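Local coordinates for protein putative transcriptional regulator MarR (Geobacillus stearothermophilus, PDB 2RDP) that probably binds DNA as a dimer through winged-helix domains and regulates transcription, as other members of the MarR family do, at residues Val46-Leu51 / Arg108-Val113; Arg88-Asp91 / Val97-Ile100. One frame throughout, in Å; residues are numbered along the deposited sequence. Where two conformers were deposited one is given.

Interaction 1. Residues Val46-Leu51 / Arg108-Val113; sequences VALQWL and RIIEEV
Leu48 and Ile110 point their side chains at each other across two helices, and the chains cross at a slant. Ile110 does the touching with two methyl groups. Its CG2 sits against the base of the leucine, 3.3 Å from Leu48 CB, which is tighter than usual van der Waals contact. The same methyl also reaches one branch end, with Ile110 CG2 3.7 Å from Leu48 CD1. The second methyl lies mainly against the backbone: Ile110 CD1 is 3.5 Å from Leu48 O and 4.1 Å from Gln49 N. The first torsion sets CG1 between the backbone N and the carbonyl carbon (chi1 52°), and the extended second torsion carries CD1 on toward the backbone of helix 42-54. No hydrogen bond joins the two segments. The contact packs helix 42-54, within the MarR family region, against helix 104-124, which follows the two-stranded hairpin of the winged-helix fold. Leu102 of strand 98-102 touches both Leu48 and Ile110. Gln49 turns its amide away from helix 104-124. Its NE2 is hydrogen-bonded to Glu53 OE1 and weakly to Tyr22 OH of the second subunit, and it stands over the centre of the Trp50 ring, 4.0 Å above the plane.

Interaction 2. Residues Arg88-Asp91 / Val97-Ile100; sequences RVRD and VVRI
The wing of the winged-helix fold is a beta hairpin, and this contact joins its two antiparallel strands near the tip. Val89 and Arg99 form the hydrogen-bonded pair. Val89 N donates to Arg99 O at 2.7 Å, and Arg99 N returns a bond to Val89 O at 2.8 Å. Beyond the strand end, Asp91 N still bonds to Val97 O at 3.1 Å. Arg88 with Ile100 and Arg90 with Val98 are non-hydrogen-bonded pairs, and their side chains share one face. There Val98 spreads its two methyls: CG1 meets Arg88 CB at 3.7 Å, and CG2 meets Arg90 CB at 3.9 Å. Arg88 and Ile100 run side by side. On the other face the extended chain of Arg99 carries its guanidinium to Asp91. Arg99 NH1 lies 2.7 Å from Asp91 OD2 in a salt bridge; NH1 and NH2 both bond to that oxygen, each with weak, bent geometry. The carboxylate is turned 77° from the guanidinium plane and meets it at the edge. Val97 CG1 lies over one face of the Arg99 guanidinium, off toward its rim. An alanine in place of Asp91 would probably leave the Arg99 guanidinium without this carboxylate partner. At the inner end of the hairpin, Arg88 makes salt bridges to Asp78 and Glu81, and Ile100 packs on Val77, tying the sheet to helix 70-82. Ile100 also bonds through its backbone to Leu57, in the loop between helices 42-54 and 59-66.

How the interactions relate
Interaction 1 is buried, while interaction 2 lies mostly at the surface, and their centres are about 19 Å apart. The chemistry follows the place. Residues 46-51 and 108-113 meet by apolar packing, with no hydrogen bond between them; part of it is an isoleucine methyl against backbone. Residues 88-91 and 97-100 are held by backbone hydrogen bonds and a salt bridge, with arginine chains packed on valine and isoleucine. The two contacts share no helix or strand, but strand 98-102 of interaction 2 leads directly into helix 104-124 of interaction 1. They also touch: Leu51 CD2 packs 3.3 Å from Ile100 O. The hairpin thus starts beside the helix core and runs outward to the Asp91 and Arg99 pair near its tip.

Interaction 1. Residues Val46-Leu51 / Arg108-Val113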
ATOM      1  N   VAL A  46       9.653   4.646   5.252  1.00 55.76           N
ATOM      2  CA  VAL A  46      10.124   4.082   3.980  1.00 55.43           C
ATOM      3  C   VAL A  46      11.604   4.413   3.719  1.00 55.40           C
ATOM      4  O   VAL A  46      12.400   3.527   3.381  1.00 55.27           O
ATOM      5  CB  VAL A  46       9.239   4.538   2.804  1.00 55.97           C
ATOM      6  CG1 VAL A  46       9.770   4.025   1.477  1.00 55.91           C
ATOM      7  CG2 VAL A  46       7.765   4.062   3.012  1.00 57.73           C
ATOM      8  N   ALA A  47      11.966   5.698   3.880  1.00 54.47           N
ATOM      9  CA  ALA A  47      13.326   6.150   3.660  1.00 53.22           C
ATOM     10  C   ALA A  47      14.314   5.385   4.553  1.00 53.47           C
ATOM     11  O   ALA A  47      15.316   4.848   4.057  1.00 53.67           O
ATOM     12  CB  ALA A  47      13.430   7.661   3.886  1.00 52.16           C
ATOM     13  N   LEU A  48      14.028   5.348   5.857  1.00 54.26           N
ATOM     14  CA  LEU A  48      14.861   4.675   6.857  1.00 55.78           C
ATOM     15  C   LEU A  48      15.016   3.171   6.626  1.00 56.98           C
ATOM     16  O   LEU A  48      16.114   2.629   6.737  1.00 58.11           O
ATOM     17  CB  LEU A  48      14.331   4.940   8.265  1.00 55.58           C
ATOM     18  CG  LEU A  48      14.401   6.380   8.808  1.00 56.06           C
ATOM     19  CD1 LEU A  48      13.603   6.505  10.085  1.00 54.35           C
ATOM     20  CD2 LEU A  48      15.820   6.820   9.025  1.00 51.63           C
ATOM     21  N   GLN A  49      13.914   2.499   6.333  1.00 58.14           N
ATOM     22  CA  GLN A  49      13.940   1.096   5.974  1.00 59.96           C
ATOM     23  C   GLN A  49      14.821   0.818   4.726  1.00 59.09           C
ATOM     24  O   GLN A  49      15.497  -0.187   4.684  1.00 58.96           O
ATOM     25  CB  GLN A  49      12.494   0.605   5.814  1.00 61.76           C
ATOM     26  CG  GLN A  49      12.308  -0.663   4.957  1.00 69.31           C
ATOM     27  CD  GLN A  49      11.839  -0.410   3.501  1.00 74.61           C
ATOM     28  OE1 GLN A  49      11.039   0.499   3.238  1.00 76.05           O
ATOM     29  NE2 GLN A  49      12.330  -1.252   2.558  1.00 74.92           N
ATOM     30  N   TRP A  50      14.822   1.708   3.726  1.00 58.20           N
ATOM     31  CA  TRP A  50      15.704   1.555   2.553  1.00 57.21           C
ATOM     32  C   TRP A  50      17.176   1.654   2.946  1.00 57.35           C
ATOM     33  O   TRP A  50      18.001   0.895   2.464  1.00 57.91           O
ATOM     34  CB  TRP A  50      15.390   2.586   1.442  1.00 56.45           C
ATOM     35  CG  TRP A  50      14.262   2.200   0.558  1.00 54.57           C
ATOM     36  CD1 TRP A  50      13.084   2.878   0.372  1.00 54.65           C
ATOM     37  CD2 TRP A  50      14.172   1.023  -0.246  1.00 55.05           C
ATOM     38  NE1 TRP A  50      12.273   2.203  -0.495  1.00 51.60           N
ATOM     39  CE2 TRP A  50      12.910   1.056  -0.893  1.00 55.01           C
ATOM     40  CE3 TRP A  50      15.035  -0.068  -0.485  1.00 54.88           C
ATOM     41  CZ2 TRP A  50      12.482   0.031  -1.765  1.00 55.92           C
ATOM     42  CZ3 TRP A  50      14.616  -1.077  -1.362  1.00 56.04           C
ATOM     43  CH2 TRP A  50      13.353  -1.012  -1.998  1.00 55.84           C
ATOM     44  N   LEU A  51      17.501   2.594   3.821  1.00 57.45           N
ATOM     45  CA  LEU A  51      18.858   2.748   4.317  1.00 58.12           C
ATOM     46  C   LEU A  51      19.301   1.562   5.177  1.00 59.26           C
ATOM     47  O   LEU A  51      20.454   1.130   5.105  1.00 59.08           O
ATOM     48  CB  LEU A  51      18.974   4.047   5.117  1.00 58.07           C
ATOM     49  CG  LEU A  51      18.878   5.353   4.319  1.00 56.61           C
ATOM     50  CD1 LEU A  51      18.664   6.508   5.265  1.00 54.49           C
ATOM     51  CD2 LEU A  51      20.111   5.550   3.467  1.00 55.11           C
ATOM     52  N   ARG A 108      17.516   2.668  15.527  0.70 59.08           N
ATOM     53  CA  ARG A 108      16.847   2.188  16.724  0.70 59.53           C
ATOM     54  C   ARG A 108      15.332   2.214  16.519  0.70 59.15           C
ATOM     55  O   ARG A 108      14.671   1.201  16.733  0.70 59.54           O
ATOM     56  CB  ARG A 108      17.272   3.020  17.946  0.70 59.68           C
ATOM     57  CG  ARG A 108      17.902   2.210  19.050  0.70 61.92           C
ATOM     58  CD  ARG A 108      17.810   2.949  20.362  0.70 65.50           C
ATOM     59  NE  ARG A 108      19.112   3.396  20.855  0.70 67.88           N
ATOM     60  CZ  ARG A 108      19.810   2.755  21.797  0.70 69.17           C
ATOM     61  NH1 ARG A 108      19.338   1.633  22.341  0.70 69.33           N
ATOM     62  NH2 ARG A 108      20.984   3.229  22.199  0.70 69.11           N
ATOM     63  N   ILE A 109      14.805   3.356  16.066  1.00 58.75           N
ATOM     64  CA  ILE A 109      13.371   3.531  15.781  1.00 58.29           C
ATOM     65  C   ILE A 109      12.800   2.555  14.733  1.00 58.50           C
ATOM     66  O   ILE A 109      11.776   1.916  14.977  1.00 58.57           O
ATOM     67  CB  ILE A 109      13.062   4.995  15.343  1.00 58.15           C
ATOM     68  CG1 ILE A 109      13.163   5.944  16.526  1.00 56.83           C
ATOM     69  CG2 ILE A 109      11.656   5.126  14.757  1.00 56.99           C
ATOM     70  CD1 ILE A 109      13.249   7.365  16.102  1.00 56.10           C
ATOM     71  N   ILE A 110      13.435   2.442  13.573  1.00 58.66           N
ATOM     72  CA  ILE A 110      12.900   1.563  12.560  1.00 59.25           C
ATOM     73  C   ILE A 110      12.950   0.104  12.852  1.00 59.59           C
ATOM     74  O   ILE A 110      12.071  -0.615  12.434  1.00 60.12           O
ATOM     75  CB  ILE A 110      13.507   1.723  11.187  1.00 59.88           C
ATOM     76  CG1 ILE A 110      15.021   1.649  11.244  1.00 58.94           C
ATOM     77  CG2 ILE A 110      12.909   2.923  10.516  1.00 62.16           C
ATOM     78  CD1 ILE A 110      15.588   1.392   9.943  1.00 62.55           C
ATOM     79  N   GLU A 111      13.993  -0.338  13.524  1.00 60.65           N
ATOM     80  CA  GLU A 111      14.055  -1.699  14.022  1.00 61.60           C
ATOM     81  C   GLU A 111      12.899  -2.002  14.972  1.00 60.94           C
ATOM     82  O   GLU A 111      12.384  -3.122  15.015  1.00 60.54           O
ATOM     83  CB  GLU A 111      15.370  -1.903  14.761  1.00 62.33           C
ATOM     84  CG  GLU A 111      16.577  -1.869  13.831  1.00 66.00           C
ATOM     85  CD  GLU A 111      17.821  -2.504  14.454  1.00 71.89           C
ATOM     86  OE1 GLU A 111      18.191  -2.190  15.635  1.00 69.65           O
ATOM     87  OE2 GLU A 111      18.419  -3.334  13.721  1.00 75.54           O
ATOM     88  N   GLU A 112      12.522  -0.993  15.745  1.00 60.07           N
ATOM     89  CA  GLU A 112      11.420  -1.108  16.656  1.00 59.34           C
ATOM     90  C   GLU A 112      10.085  -1.131  15.923  1.00 58.08           C
ATOM     91  O   GLU A 112       9.195  -1.879  16.295  1.00 58.01           O
ATOM     92  CB  GLU A 112      11.476   0.056  17.622  1.00 60.23           C
ATOM     93  CG  GLU A 112      10.624  -0.131  18.834  1.00 64.89           C
ATOM     94  CD  GLU A 112      10.927   0.857  19.931  1.00 70.97           C
ATOM     95  OE1 GLU A 112      11.825   1.742  19.771  1.00 71.91           O
ATOM     96  OE2 GLU A 112      10.238   0.730  20.971  1.00 74.34           O
ATOM     97  N   VAL A 113       9.941  -0.325  14.871  1.00 56.59           N
ATOM     98  CA  VAL A 113       8.693  -0.310  14.099  1.00 55.15           C
ATOM     99  C   VAL A 113       8.522  -1.646  13.367  1.00 55.05           C
ATOM    100  O   VAL A 113       7.462  -2.240  13.387  1.00 54.97           O
ATOM    101  CB  VAL A 113       8.614   0.888  13.103  1.00 54.95           C
ATOM    102  CG1 VAL A 113       7.402   0.752  12.155  1.00 53.29           C
ATOM    103  CG2 VAL A 113       8.589   2.211  13.845  1.00 52.94           C
TER

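Interaction 2. Residues Arg88-Asp91 / Val97-Ile100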
ATOM      1  N   ARG A  88      24.498  13.155   6.374  1.00 54.13           N
ATOM      2  CA  ARG A  88      25.058  13.178   5.024  1.00 55.69           C
ATOM      3  C   ARG A  88      26.563  12.930   5.086  1.00 56.30           C
ATOM      4  O   ARG A  88      27.260  13.532   5.894  1.00 55.98           O
ATOM      5  CB  ARG A  88      24.781  14.528   4.377  1.00 56.03           C
ATOM      6  CG  ARG A  88      23.369  14.687   3.869  1.00 56.77           C
ATOM      7  CD  ARG A  88      23.207  16.066   3.293  1.00 58.19           C
ATOM      8  NE  ARG A  88      22.162  16.116   2.260  1.00 59.35           N
ATOM      9  CZ  ARG A  88      20.928  16.576   2.449  1.00 58.06           C
ATOM     10  NH1 ARG A  88      20.075  16.599   1.435  1.00 56.83           N
ATOM     11  NH2 ARG A  88      20.547  17.014   3.649  1.00 57.85           N
ATOM     12  N   VAL A  89      27.060  12.022   4.258  1.00 57.54           N
ATOM     13  CA  VAL A  89      28.461  11.620   4.329  1.00 58.84           C
ATOM     14  C   VAL A  89      29.049  11.582   2.941  1.00 60.11           C
ATOM     15  O   VAL A  89      28.624  10.777   2.112  1.00 59.99           O
ATOM     16  CB  VAL A  89      28.634  10.195   4.974  1.00 58.76           C
ATOM     17  CG1 VAL A  89      30.125   9.805   5.022  1.00 59.29           C
ATOM     18  CG2 VAL A  89      28.048  10.145   6.372  1.00 57.69           C
ATOM     19  N   ARG A  90      30.040  12.427   2.683  1.00 62.16           N
ATOM     20  CA  ARG A  90      30.693  12.391   1.383  1.00 64.88           C
ATOM     21  C   ARG A  90      31.740  11.298   1.288  1.00 66.27           C
ATOM     22  O   ARG A  90      32.290  10.875   2.300  1.00 66.39           O
ATOM     23  CB  ARG A  90      31.286  13.746   0.991  1.00 65.09           C
ATOM     24  CG  ARG A  90      32.249  14.365   1.969  1.00 67.78           C
ATOM     25  CD  ARG A  90      32.853  15.618   1.348  1.00 72.01           C
ATOM     26  NE  ARG A  90      31.822  16.407   0.664  1.00 73.49           N
ATOM     27  CZ  ARG A  90      31.346  17.570   1.103  1.00 74.17           C
ATOM     28  NH1 ARG A  90      30.407  18.194   0.403  1.00 72.69           N
ATOM     29  NH2 ARG A  90      31.818  18.117   2.231  1.00 74.45           N
ATOM     30  N   ASP A  91      31.994  10.833   0.066  1.00 68.39           N
ATOM     31  CA  ASP A  91      33.114   9.929  -0.197  1.00 70.63           C
ATOM     32  C   ASP A  91      34.451  10.557   0.184  1.00 71.60           C
ATOM     33  O   ASP A  91      34.634  11.785   0.098  1.00 71.78           O
ATOM     34  CB  ASP A  91      33.169   9.528  -1.674  1.00 70.85           C
ATOM     35  CG  ASP A  91      32.589   8.152  -1.924  1.00 72.69           C
ATOM     36  OD1 ASP A  91      32.889   7.200  -1.157  1.00 74.25           O
ATOM     37  OD2 ASP A  91      31.831   8.015  -2.902  1.00 73.73           O
ATOM     38  N   VAL A  97      30.186  13.495  -4.516  1.00 52.72           N
ATOM     39  CA  VAL A  97      29.319  12.394  -4.056  1.00 53.46           C
ATOM     40  C   VAL A  97      29.035  12.454  -2.552  1.00 53.08           C
ATOM     41  O   VAL A  97      29.947  12.322  -1.759  1.00 53.54           O
ATOM     42  CB  VAL A  97      29.861  10.958  -4.457  1.00 53.55           C
ATOM     43  CG1 VAL A  97      28.984   9.830  -3.882  1.00 52.48           C
ATOM     44  CG2 VAL A  97      29.950  10.820  -5.976  1.00 54.55           C
ATOM     45  N   VAL A  98      27.761  12.642  -2.186  1.00 52.34           N
ATOM     46  CA  VAL A  98      27.310  12.641  -0.792  1.00 51.40           C
ATOM     47  C   VAL A  98      26.223  11.574  -0.639  1.00 51.22           C
ATOM     48  O   VAL A  98      25.310  11.494  -1.462  1.00 50.35           O
ATOM     49  CB  VAL A  98      26.725  14.017  -0.359  1.00 51.67           C
ATOM     50  CG1 VAL A  98      25.998  13.910   0.989  1.00 50.88           C
ATOM     51  CG2 VAL A  98      27.800  15.080  -0.301  1.00 50.69           C
ATOM     52  N   ARG A  99      26.358  10.738   0.390  1.00 50.82           N
ATOM     53  CA  ARG A  99      25.399   9.683   0.672  1.00 50.80           C
ATOM     54  C   ARG A  99      24.688   9.940   1.993  1.00 50.73           C
ATOM     55  O   ARG A  99      25.226  10.604   2.871  1.00 50.80           O
ATOM     56  CB  ARG A  99      26.083   8.319   0.713  1.00 50.82           C
ATOM     57  CG  ARG A  99      26.594   7.866  -0.618  1.00 51.67           C
ATOM     58  CD  ARG A  99      27.159   6.461  -0.575  1.00 53.32           C
ATOM     59  NE  ARG A  99      27.709   6.116  -1.883  1.00 53.73           N
ATOM     60  CZ  ARG A  99      28.966   6.361  -2.257  1.00 55.70           C
ATOM     61  NH1 ARG A  99      29.829   6.940  -1.418  1.00 53.45           N
ATOM     62  NH2 ARG A  99      29.368   6.022  -3.475  1.00 55.04           N
ATOM     63  N   ILE A 100      23.484   9.392   2.120  1.00 51.00           N
ATOM     64  CA  ILE A 100      22.715   9.450   3.334  1.00 51.12           C
ATOM     65  C   ILE A 100      23.061   8.202   4.120  1.00 52.34           C
ATOM     66  O   ILE A 100      23.049   7.096   3.584  1.00 53.14           O
ATOM     67  CB  ILE A 100      21.181   9.497   3.051  1.00 51.31           C
ATOM     68  CG1 ILE A 100      20.835  10.538   1.971  1.00 49.58           C
ATOM     69  CG2 ILE A 100      20.401   9.764   4.324  1.00 49.46           C
ATOM     70  CD1 ILE A 100      21.611  11.868   2.101  1.00 50.46           C
TER